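Local coordinates for protein scavenger receptor with C-type lectin type I (Homo sapiens, PDB 2OX8) that binds the leukocyte cell-surface glycan Lewis(x) through its C-type lectin carbohydrate-recognition domain, at residues H8-T13 and Y17-E22; H39-F42 and E47-Q50; H62-T67 and W75-G80. All coordinates share one frame; numbering follows the deposited sequence.

Contact 1 (H8-T13 and Y17-E22). With ZN (zinc ion), chain E.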
loop_
_atom_site.group_PDB
_atom_site.type_symbol
_atom_site.label_atom_id
_atom_site.label_comp_id
_atom_site.label_asym_id
_atom_site.label_seq_id
_atom_site.Cartn_x
_atom_site.Cartn_y
_atom_site.Cartn_z
ATOM N N HIS A 8 5.614 11.889 -14.269
ATOM C CA HIS A 8 5.093 11.877 -12.913
ATOM C C HIS A 8 5.113 10.497 -12.254
ATOM O O HIS A 8 4.653 10.320 -11.124
ATOM C CB HIS A 8 3.704 12.492 -12.863
ATOM C CG HIS A 8 3.691 13.955 -13.193
ATOM N ND1 HIS A 8 2.559 14.733 -13.093
ATOM C CD2 HIS A 8 4.671 14.775 -13.650
ATOM C CE1 HIS A 8 2.842 15.969 -13.474
ATOM N NE2 HIS A 8 4.116 16.021 -13.819
ATOM N N TRP A 9 5.662 9.517 -12.954
ATOM C CA TRP A 9 5.781 8.178 -12.401
ATOM C C TRP A 9 7.250 8.010 -12.111
ATOM O O TRP A 9 8.087 8.661 -12.736
ATOM C CB TRP A 9 5.328 7.118 -13.402
ATOM C CG TRP A 9 3.849 7.058 -13.568
ATOM C CD1 TRP A 9 3.047 8.036 -14.060
ATOM C CD2 TRP A 9 2.991 5.964 -13.219
ATOM N NE1 TRP A 9 1.739 7.623 -14.047
ATOM C CE2 TRP A 9 1.671 6.356 -13.532
ATOM C CE3 TRP A 9 3.208 4.694 -12.666
ATOM C CZ2 TRP A 9 0.556 5.523 -13.309
ATOM C CZ3 TRP A 9 2.099 3.853 -12.441
ATOM C CH2 TRP A 9 0.786 4.280 -12.765
ATOM N N LYS A 10 7.583 7.168 -11.155
ATOM C CA LYS A 10 8.990 6.977 -10.839
ATOM C C LYS A 10 9.389 5.546 -11.101
ATOM O O LYS A 10 8.588 4.611 -10.971
ATOM C CB LYS A 10 9.286 7.351 -9.385
ATOM C CG LYS A 10 9.145 8.816 -9.126
ATOM C CD LYS A 10 9.082 9.135 -7.656
ATOM C CE LYS A 10 8.839 10.630 -7.461
ATOM N NZ LYS A 10 9.850 11.446 -8.238
ATOM N N ASN A 11 10.645 5.394 -11.476
ATOM C CA ASN A 11 11.186 4.092 -11.782
ATOM C C ASN A 11 12.152 3.578 -10.728
ATOM O O ASN A 11 12.908 4.337 -10.128
ATOM C CB ASN A 11 11.864 4.134 -13.168
ATOM C CG ASN A 11 12.661 2.888 -13.458
ATOM O OD1 ASN A 11 13.870 2.857 -13.235
ATOM N ND2 ASN A 11 11.986 1.836 -13.932
ATOM N N PHE A 12 12.069 2.274 -10.509
ATOM C CA PHE A 12 12.906 1.522 -9.588
ATOM C C PHE A 12 12.862 0.099 -10.120
ATOM O O PHE A 12 11.788 -0.501 -10.220
ATOM C CB PHE A 12 12.345 1.544 -8.168
ATOM C CG PHE A 12 13.096 0.651 -7.208
ATOM C CD1 PHE A 12 14.318 1.052 -6.673
ATOM C CD2 PHE A 12 12.590 -0.599 -6.860
ATOM C CE1 PHE A 12 15.035 0.222 -5.806
ATOM C CE2 PHE A 12 13.294 -1.435 -5.997
ATOM C CZ PHE A 12 14.525 -1.022 -5.468
ATOM N N THR A 13 14.021 -0.437 -10.479
ATOM C CA THR A 13 14.088 -1.788 -11.022
ATOM C C THR A 13 13.364 -1.789 -12.363
ATOM O O THR A 13 13.776 -1.060 -13.258
ATOM C CB THR A 13 13.477 -2.794 -10.013
ATOM O OG1 THR A 13 14.446 -3.062 -8.992
ATOM C CG2 THR A 13 13.107 -4.084 -10.672
ATOM N N TYR A 17 6.232 3.635 -10.576
ATOM C CA TYR A 17 5.414 3.942 -9.418
ATOM C C TYR A 17 4.732 5.309 -9.529
ATOM O O TYR A 17 5.274 6.251 -10.100
ATOM C CB TYR A 17 6.274 3.918 -8.149
ATOM C CG TYR A 17 6.903 2.582 -7.838
ATOM C CD1 TYR A 17 7.967 2.102 -8.588
ATOM C CD2 TYR A 17 6.404 1.780 -6.812
ATOM C CE1 TYR A 17 8.525 0.853 -8.322
ATOM C CE2 TYR A 17 6.946 0.532 -6.546
ATOM C CZ TYR A 17 8.008 0.075 -7.298
ATOM O OH TYR A 17 8.578 -1.147 -7.012
ATOM N N TYR A 18 3.529 5.408 -8.976
ATOM C CA TYR A 18 2.811 6.671 -8.983
ATOM C C TYR A 18 2.430 7.046 -7.552
ATOM O O TYR A 18 1.721 6.299 -6.867
ATOM C CB TYR A 18 1.546 6.580 -9.839
ATOM C CG TYR A 18 0.775 7.881 -9.895
ATOM C CD1 TYR A 18 1.173 8.919 -10.731
ATOM C CD2 TYR A 18 -0.327 8.086 -9.080
ATOM C CE1 TYR A 18 0.493 10.133 -10.751
ATOM C CE2 TYR A 18 -1.016 9.285 -9.089
ATOM C CZ TYR A 18 -0.604 10.305 -9.927
ATOM O OH TYR A 18 -1.310 11.486 -9.945
ATOM N N PHE A 19 2.920 8.191 -7.091
ATOM C CA PHE A 19 2.579 8.661 -5.766
ATOM C C PHE A 19 1.487 9.677 -5.974
ATOM O O PHE A 19 1.731 10.762 -6.495
ATOM C CB PHE A 19 3.792 9.279 -5.075
ATOM C CG PHE A 19 4.806 8.265 -4.651
ATOM C CD1 PHE A 19 5.618 7.638 -5.591
ATOM C CD2 PHE A 19 4.896 7.873 -3.330
ATOM C CE1 PHE A 19 6.495 6.640 -5.218
ATOM C CE2 PHE A 19 5.776 6.873 -2.948
ATOM C CZ PHE A 19 6.573 6.255 -3.893
ATOM N N SER A 20 0.278 9.316 -5.567
ATOM C CA SER A 20 -0.884 10.164 -5.760
ATOM C C SER A 20 -0.865 11.514 -5.069
ATOM O O SER A 20 -0.238 11.714 -4.020
ATOM C CB SER A 20 -2.152 9.448 -5.307
ATOM O OG SER A 20 -2.299 9.577 -3.895
ATOM N N VAL A 21 -1.607 12.432 -5.674
ATOM C CA VAL A 21 -1.772 13.763 -5.144
ATOM C C VAL A 21 -3.119 13.767 -4.439
ATOM O O VAL A 21 -3.216 14.188 -3.294
ATOM C CB VAL A 21 -1.773 14.798 -6.263
ATOM C CG1 VAL A 21 -2.178 16.155 -5.708
ATOM C CG2 VAL A 21 -0.384 14.850 -6.902
ATOM N N GLU A 22 -4.166 13.278 -5.099
ATOM C CA GLU A 22 -5.454 13.274 -4.426
ATOM C C GLU A 22 -5.583 12.093 -3.482
ATOM O O GLU A 22 -4.921 11.062 -3.641
ATOM C CB GLU A 22 -6.630 13.266 -5.406
ATOM C CG GLU A 22 -7.909 13.865 -4.772
ATOM C CD GLU A 22 -9.176 13.689 -5.621
ATOM O OE1 GLU A 22 -9.134 13.992 -6.838
ATOM O OE2 GLU A 22 -10.216 13.261 -5.060
HETATM ZN ZN ZN E . 5.221 17.576 -14.946
HETATM O O HOH W 1 4.510 9.876 -8.444
#
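Y17 N donates a hydrogen bond of 2.6 Å to K10 O, and K10 N returns one of 2.7 Å to Y17 O. W9 CA adds a weak C-H...O contact of 3.0 Å to Y17 O. The two-way K10-Y17 pair joins the strands of the N-terminal beta hairpin, 9-12 with 15-19. Such a hairpin, with a disulfide like C5-C16, marks the long form of the C-type lectin domain. K10 O also lies at the edge of the Y17 ring.

W9 and Y18 meet on the other side of the hairpin. Y18 CB sits almost exactly over the W9 six-membered ring, 3.5 Å from its centroid, as a CH-pi contact. Y18 CG lies anti to the backbone N (chi1 -179°), and the two side chains run across each other at about a right angle; the ring planes meet obliquely, at 43°. Y18 CD1 comes to 3.6 Å from W9 NE1. K130 adds a cation-pi contact to W9. Near the turn, F12 CB packs on Y17 CE1. H8 NE2 binds a zinc ion at 2.2 Å. A water donates to H8 O and accepts from F19 N, both at 2.7 Å.

Contact 2 (H39-F42 and E47-Q50). With ZN (zinc ion), chain F.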
loop_
_atom_site.group_PDB
_atom_site.type_symbol
_atom_site.label_atom_id
_atom_site.label_comp_id
_atom_site.label_asym_id
_atom_site.label_seq_id
_atom_site.Cartn_x
_atom_site.Cartn_y
_atom_site.Cartn_z
ATOM N N HIS A 39 -1.876 -1.273 -10.120
ATOM C CA HIS A 39 -2.586 -1.658 -8.922
ATOM C C HIS A 39 -1.868 -1.046 -7.752
ATOM O O HIS A 39 -0.687 -0.711 -7.859
ATOM C CB HIS A 39 -2.549 -3.175 -8.777
ATOM C CG HIS A 39 -1.178 -3.752 -8.946
ATOM N ND1 HIS A 39 -0.182 -3.593 -8.004
ATOM C CD2 HIS A 39 -0.618 -4.430 -9.979
ATOM C CE1 HIS A 39 0.931 -4.148 -8.447
ATOM N NE2 HIS A 39 0.694 -4.661 -9.645
ATOM N N LEU A 40 -2.579 -0.896 -6.637
ATOM C CA LEU A 40 -1.958 -0.364 -5.451
ATOM C C LEU A 40 -0.675 -1.204 -5.268
ATOM O O LEU A 40 -0.668 -2.438 -5.448
ATOM C CB LEU A 40 -2.936 -0.468 -4.274
ATOM C CG LEU A 40 -4.041 0.625 -4.273
ATOM C CD1 LEU A 40 -5.201 0.225 -3.376
ATOM C CD2 LEU A 40 -3.440 1.969 -3.810
ATOM N N VAL A 41 0.412 -0.501 -4.963
ATOM C CA VAL A 41 1.739 -1.066 -4.806
ATOM C C VAL A 41 1.865 -2.317 -3.920
ATOM O O VAL A 41 1.165 -2.456 -2.915
ATOM C CB VAL A 41 2.690 0.041 -4.280
ATOM C CG1 VAL A 41 2.324 0.401 -2.853
ATOM C CG2 VAL A 41 4.116 -0.389 -4.369
ATOM N N PHE A 42 2.748 -3.229 -4.325
ATOM C CA PHE A 42 3.050 -4.448 -3.568
ATOM C C PHE A 42 4.493 -4.212 -3.146
ATOM O O PHE A 42 5.316 -3.772 -3.961
ATOM C CB PHE A 42 3.036 -5.710 -4.443
ATOM C CG PHE A 42 1.704 -6.052 -5.018
ATOM C CD1 PHE A 42 1.623 -6.809 -6.174
ATOM C CD2 PHE A 42 0.526 -5.597 -4.432
ATOM C CE1 PHE A 42 0.384 -7.106 -6.754
ATOM C CE2 PHE A 42 -0.716 -5.888 -5.000
ATOM C CZ PHE A 42 -0.782 -6.644 -6.168
ATOM N N GLU A 47 14.711 -3.763 0.054
ATOM C CA GLU A 47 15.297 -2.784 -0.855
ATOM C C GLU A 47 14.222 -1.930 -1.492
ATOM O O GLU A 47 14.408 -0.723 -1.646
ATOM C CB GLU A 47 16.111 -3.446 -1.973
ATOM C CG GLU A 47 17.333 -4.239 -1.536
ATOM C CD GLU A 47 17.018 -5.711 -1.264
ATOM O OE1 GLU A 47 16.493 -6.031 -0.170
ATOM O OE2 GLU A 47 17.290 -6.548 -2.162
ATOM N N GLU A 48 13.107 -2.547 -1.880
ATOM C CA GLU A 48 12.017 -1.801 -2.490
ATOM C C GLU A 48 11.435 -0.892 -1.409
ATOM O O GLU A 48 11.269 0.306 -1.620
ATOM C CB GLU A 48 10.939 -2.751 -3.049
ATOM C CG GLU A 48 9.777 -2.039 -3.757
ATOM C CD GLU A 48 8.688 -2.992 -4.262
ATOM O OE1 GLU A 48 7.755 -2.548 -4.961
ATOM O OE2 GLU A 48 8.750 -4.186 -3.961
ATOM N N GLN A 49 11.151 -1.463 -0.246
ATOM C CA GLN A 49 10.606 -0.699 0.879
ATOM C C GLN A 49 11.494 0.501 1.229
ATOM O O GLN A 49 10.992 1.576 1.520
ATOM C CB GLN A 49 10.433 -1.608 2.106
ATOM C CG GLN A 49 10.104 -0.895 3.401
ATOM C CD GLN A 49 8.746 -0.243 3.400
ATOM O OE1 GLN A 49 7.716 -0.921 3.338
ATOM N NE2 GLN A 49 8.727 1.090 3.468
ATOM N N GLN A 50 12.808 0.330 1.187
ATOM C CA GLN A 50 13.698 1.451 1.489
ATOM C C GLN A 50 13.642 2.531 0.405
ATOM O O GLN A 50 13.824 3.708 0.696
ATOM C CB GLN A 50 15.144 0.966 1.666
ATOM C CG GLN A 50 15.290 -0.068 2.788
ATOM C CD GLN A 50 16.734 -0.503 3.030
ATOM O OE1 GLN A 50 17.448 -0.896 2.100
ATOM N NE2 GLN A 50 17.163 -0.443 4.290
HETATM ZN ZN ZN F . 6.420 -3.782 -5.744
#
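The E48 side chain is fully extended. CG is anti to the backbone N (chi1 -178°), and the chain stays straight beyond it. The carboxylate is thereby carried out from helix 46-55 towards the backbone of F42. The F42 side chain turns the other way, with CG anti to its own carbonyl carbon, and its ring is not the part that meets E48.

The groups meet through a zinc ion. F42 O binds it at 2.1 Å and E48 OE1 at 2.0 Å. The two ligands subtend about 91° at the metal, which places F42 O and E48 OE1 only 2.9 Å apart. They are both metal ligands, not hydrogen-bond partners. The angle CD-OE1-zinc at E48 is about 121°, and E48 OE2 is farther from the zinc, at 3.0 Å. E48 binds through OE1 alone, in a monodentate way. The metal would be expected to offset the repulsion between the two oxygens.

E129, on strand 125-131, also binds this zinc. The site therefore ties the start of helix 46-55 to the loop after strand 39-40 and to the C-terminal strand. It probably corresponds to an auxiliary cation site that some other C-type lectin domains fill with calcium.

Second-shell bonds fix the carboxylate. Y17 OH is hydrogen-bonded to E48 OE1, and N44 N donates to E48 OE2. Apolar cover from 39-42 is slight: V41 CG2 comes to 4.3 Å from E48 OE1.

Within 39-42 the H39 and F42 rings overlap at their rims. F42 CE1 lies 3.4 Å above the H39 ring plane. H39 ND1 is turned to L40 O in a nearly straight hydrogen bond of 2.8 Å, with the donor above the carbonyl plane.

Contact 3 (H62-T67 and W75-G80). With ZN (zinc ion), chain I.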
loop_
_atom_site.group_PDB
_atom_site.type_symbol
_atom_site.label_atom_id
_atom_site.label_comp_id
_atom_site.label_asym_id
_atom_site.label_seq_id
_atom_site.Cartn_x
_atom_site.Cartn_y
_atom_site.Cartn_z
ATOM N N HIS A 62 0.036 6.712 2.803
ATOM C CA HIS A 62 -0.363 6.179 1.490
ATOM C C HIS A 62 -0.902 4.751 1.543
ATOM O O HIS A 62 -0.353 3.919 2.256
ATOM C CB HIS A 62 0.837 6.190 0.533
ATOM C CG HIS A 62 1.319 7.559 0.175
ATOM N ND1 HIS A 62 1.048 8.145 -1.045
ATOM C CD2 HIS A 62 2.026 8.468 0.884
ATOM C CE1 HIS A 62 1.569 9.359 -1.069
ATOM N NE2 HIS A 62 2.168 9.580 0.090
ATOM N N TRP A 63 -1.958 4.460 0.782
ATOM C CA TRP A 63 -2.520 3.098 0.740
ATOM C C TRP A 63 -1.566 2.178 -0.018
ATOM O O TRP A 63 -0.907 2.606 -0.959
ATOM C CB TRP A 63 -3.830 3.027 -0.046
ATOM C CG TRP A 63 -5.035 3.648 0.520
ATOM C CD1 TRP A 63 -5.757 4.649 -0.041
ATOM C CD2 TRP A 63 -5.715 3.285 1.728
ATOM N NE1 TRP A 63 -6.847 4.942 0.738
ATOM C CE2 TRP A 63 -6.848 4.119 1.832
ATOM C CE3 TRP A 63 -5.477 2.327 2.735
ATOM C CZ2 TRP A 63 -7.748 4.039 2.900
ATOM C CZ3 TRP A 63 -6.369 2.244 3.789
ATOM C CH2 TRP A 63 -7.498 3.102 3.864
ATOM N N ILE A 64 -1.503 0.912 0.381
ATOM C CA ILE A 64 -0.691 -0.074 -0.331
ATOM C C ILE A 64 -1.645 -1.230 -0.701
ATOM O O ILE A 64 -2.722 -1.349 -0.118
ATOM C CB ILE A 64 0.509 -0.552 0.519
ATOM C CG1 ILE A 64 0.061 -1.198 1.832
ATOM C CG2 ILE A 64 1.385 0.628 0.830
ATOM C CD1 ILE A 64 1.247 -1.732 2.686
ATOM N N GLY A 65 -1.287 -2.053 -1.679
ATOM C CA GLY A 65 -2.191 -3.120 -2.097
ATOM C C GLY A 65 -2.212 -4.332 -1.178
ATOM O O GLY A 65 -1.901 -5.447 -1.598
ATOM N N LEU A 66 -2.592 -4.105 0.074
ATOM C CA LEU A 66 -2.616 -5.151 1.077
ATOM C C LEU A 66 -3.930 -5.069 1.812
ATOM O O LEU A 66 -4.353 -3.982 2.239
ATOM C CB LEU A 66 -1.449 -4.962 2.050
ATOM C CG LEU A 66 -1.185 -6.040 3.106
ATOM C CD1 LEU A 66 -1.141 -7.425 2.464
ATOM C CD2 LEU A 66 0.136 -5.726 3.817
ATOM N N THR A 67 -4.575 -6.223 1.952
ATOM C CA THR A 67 -5.870 -6.302 2.602
ATOM C C THR A 67 -6.091 -7.669 3.249
ATOM O O THR A 67 -5.375 -8.630 2.948
ATOM C CB THR A 67 -6.979 -6.061 1.562
ATOM O OG1 THR A 67 -6.938 -7.100 0.569
ATOM C CG2 THR A 67 -6.756 -4.720 0.857
ATOM N N TRP A 75 -3.807 -11.601 5.718
ATOM C CA TRP A 75 -3.368 -10.487 4.880
ATOM C C TRP A 75 -2.684 -10.921 3.610
ATOM O O TRP A 75 -1.776 -11.751 3.634
ATOM C CB TRP A 75 -2.470 -9.519 5.684
ATOM C CG TRP A 75 -3.256 -8.824 6.762
ATOM C CD1 TRP A 75 -3.764 -9.401 7.895
ATOM C CD2 TRP A 75 -3.829 -7.506 6.698
ATOM N NE1 TRP A 75 -4.631 -8.541 8.520
ATOM C CE2 TRP A 75 -4.691 -7.371 7.814
ATOM C CE3 TRP A 75 -3.703 -6.431 5.805
ATOM C CZ2 TRP A 75 -5.426 -6.210 8.059
ATOM C CZ3 TRP A 75 -4.435 -5.271 6.050
ATOM C CH2 TRP A 75 -5.288 -5.172 7.171
ATOM N N LYS A 76 -3.140 -10.345 2.500
ATOM C CA LYS A 76 -2.604 -10.655 1.179
ATOM C C LYS A 76 -2.523 -9.441 0.266
ATOM O O LYS A 76 -3.273 -8.471 0.410
ATOM C CB LYS A 76 -3.483 -11.691 0.477
ATOM C CG LYS A 76 -3.553 -13.062 1.109
ATOM C CD LYS A 76 -4.545 -13.890 0.319
ATOM C CE LYS A 76 -4.836 -15.238 0.950
ATOM N NZ LYS A 76 -6.105 -15.776 0.375
ATOM N N TRP A 77 -1.606 -9.513 -0.690
ATOM C CA TRP A 77 -1.443 -8.458 -1.670
ATOM C C TRP A 77 -2.570 -8.707 -2.665
ATOM O O TRP A 77 -2.990 -9.855 -2.823
ATOM C CB TRP A 77 -0.093 -8.599 -2.356
ATOM C CG TRP A 77 1.061 -8.357 -1.458
ATOM C CD1 TRP A 77 2.001 -9.264 -1.075
ATOM C CD2 TRP A 77 1.441 -7.107 -0.866
ATOM N NE1 TRP A 77 2.951 -8.657 -0.285
ATOM C CE2 TRP A 77 2.631 -7.334 -0.140
ATOM C CE3 TRP A 77 0.893 -5.818 -0.883
ATOM C CZ2 TRP A 77 3.284 -6.323 0.564
ATOM C CZ3 TRP A 77 1.546 -4.809 -0.179
ATOM C CH2 TRP A 77 2.728 -5.071 0.534
ATOM N N LEU A 78 -3.059 -7.664 -3.332
ATOM C CA LEU A 78 -4.164 -7.821 -4.283
ATOM C C LEU A 78 -3.994 -8.942 -5.333
ATOM O O LEU A 78 -4.929 -9.241 -6.073
ATOM C CB LEU A 78 -4.427 -6.499 -5.014
ATOM C CG LEU A 78 -4.778 -5.289 -4.161
ATOM C CD1 LEU A 78 -4.735 -4.040 -5.018
ATOM C CD2 LEU A 78 -6.129 -5.473 -3.519
ATOM N N ASP A 79 -2.812 -9.540 -5.414
ATOM C CA ASP A 79 -2.561 -10.619 -6.365
ATOM C C ASP A 79 -2.751 -11.990 -5.711
ATOM O O ASP A 79 -2.385 -13.009 -6.293
ATOM C CB ASP A 79 -1.130 -10.538 -6.885
ATOM C CG ASP A 79 -0.104 -10.960 -5.838
ATOM O OD1 ASP A 79 -0.512 -11.266 -4.691
ATOM O OD2 ASP A 79 1.111 -10.986 -6.163
ATOM N N GLY A 80 -3.307 -12.000 -4.497
ATOM C CA GLY A 80 -3.505 -13.243 -3.762
ATOM C C GLY A 80 -2.365 -13.595 -2.804
ATOM O O GLY A 80 -2.608 -13.996 -1.678
HETATM ZN ZN ZN I . 3.552 11.064 -0.174
HETATM O O HOH W 2 3.808 10.641 2.220
HETATM O O HOH W 3 5.094 11.559 -1.925
#
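W75 and W77 border L66 on two sides. The W75 ring carries T67 C over one face, 3.6 Å above the plane and offset toward the rim. L66 CG is at its edge, 3.7 Å from W75 CE3. The W77 ring has L66 CD1 over one face, also offset, and G65 O at its edge, 2.9 Å from W77 CE3. With CG anti to the backbone N (chi1 -173°), L66 sets CG at the edge of W75, while its CB rests against W77 CZ3 at 3.7 Å. W115 meets W77 edge-to-face, and W88 does the same to W75.

The backbones pair antiparallel. K76 N donates to T67 O at 2.9 Å, and T67 N donates to K76 O at 3.0 Å. L78 N donates to G65 O at 3.0 Å, in a bent bond. G65 is the centre of an inverse gamma turn, where the chain bends. L78 CG and CD1 pack beside its CA. K76 NZ forms a salt bridge with E70.

At the start of strand 62-67, H62 NE2 binds a zinc ion, completed by E60 and two waters. W63-I64-G65-L66 is the WIGL signature of the C-type lectin fold, in its central sheet.

From the N terminus, contact 1 comes first and closes the short turn between strands 9-12 and 15-19. The chain then runs through helix 26-35 to contact 2, which closes the loop from strand 39-40 into helix 46-55. Strand 62-67 follows, and contact 3 closes the longer loop back to 75-80. The three lie in series; none encloses or crosses another. Contacts 1 and 2 pack together where F12 CE2 meets E48 CA and Y17 CE2 meets V41 CG2. Contacts 2 and 3 join where G65 N probably donates to V41 O and the F42 ring packs on W77. Together they tie helix 46-55 to the N-terminal hairpin and the central strands of the one sheet.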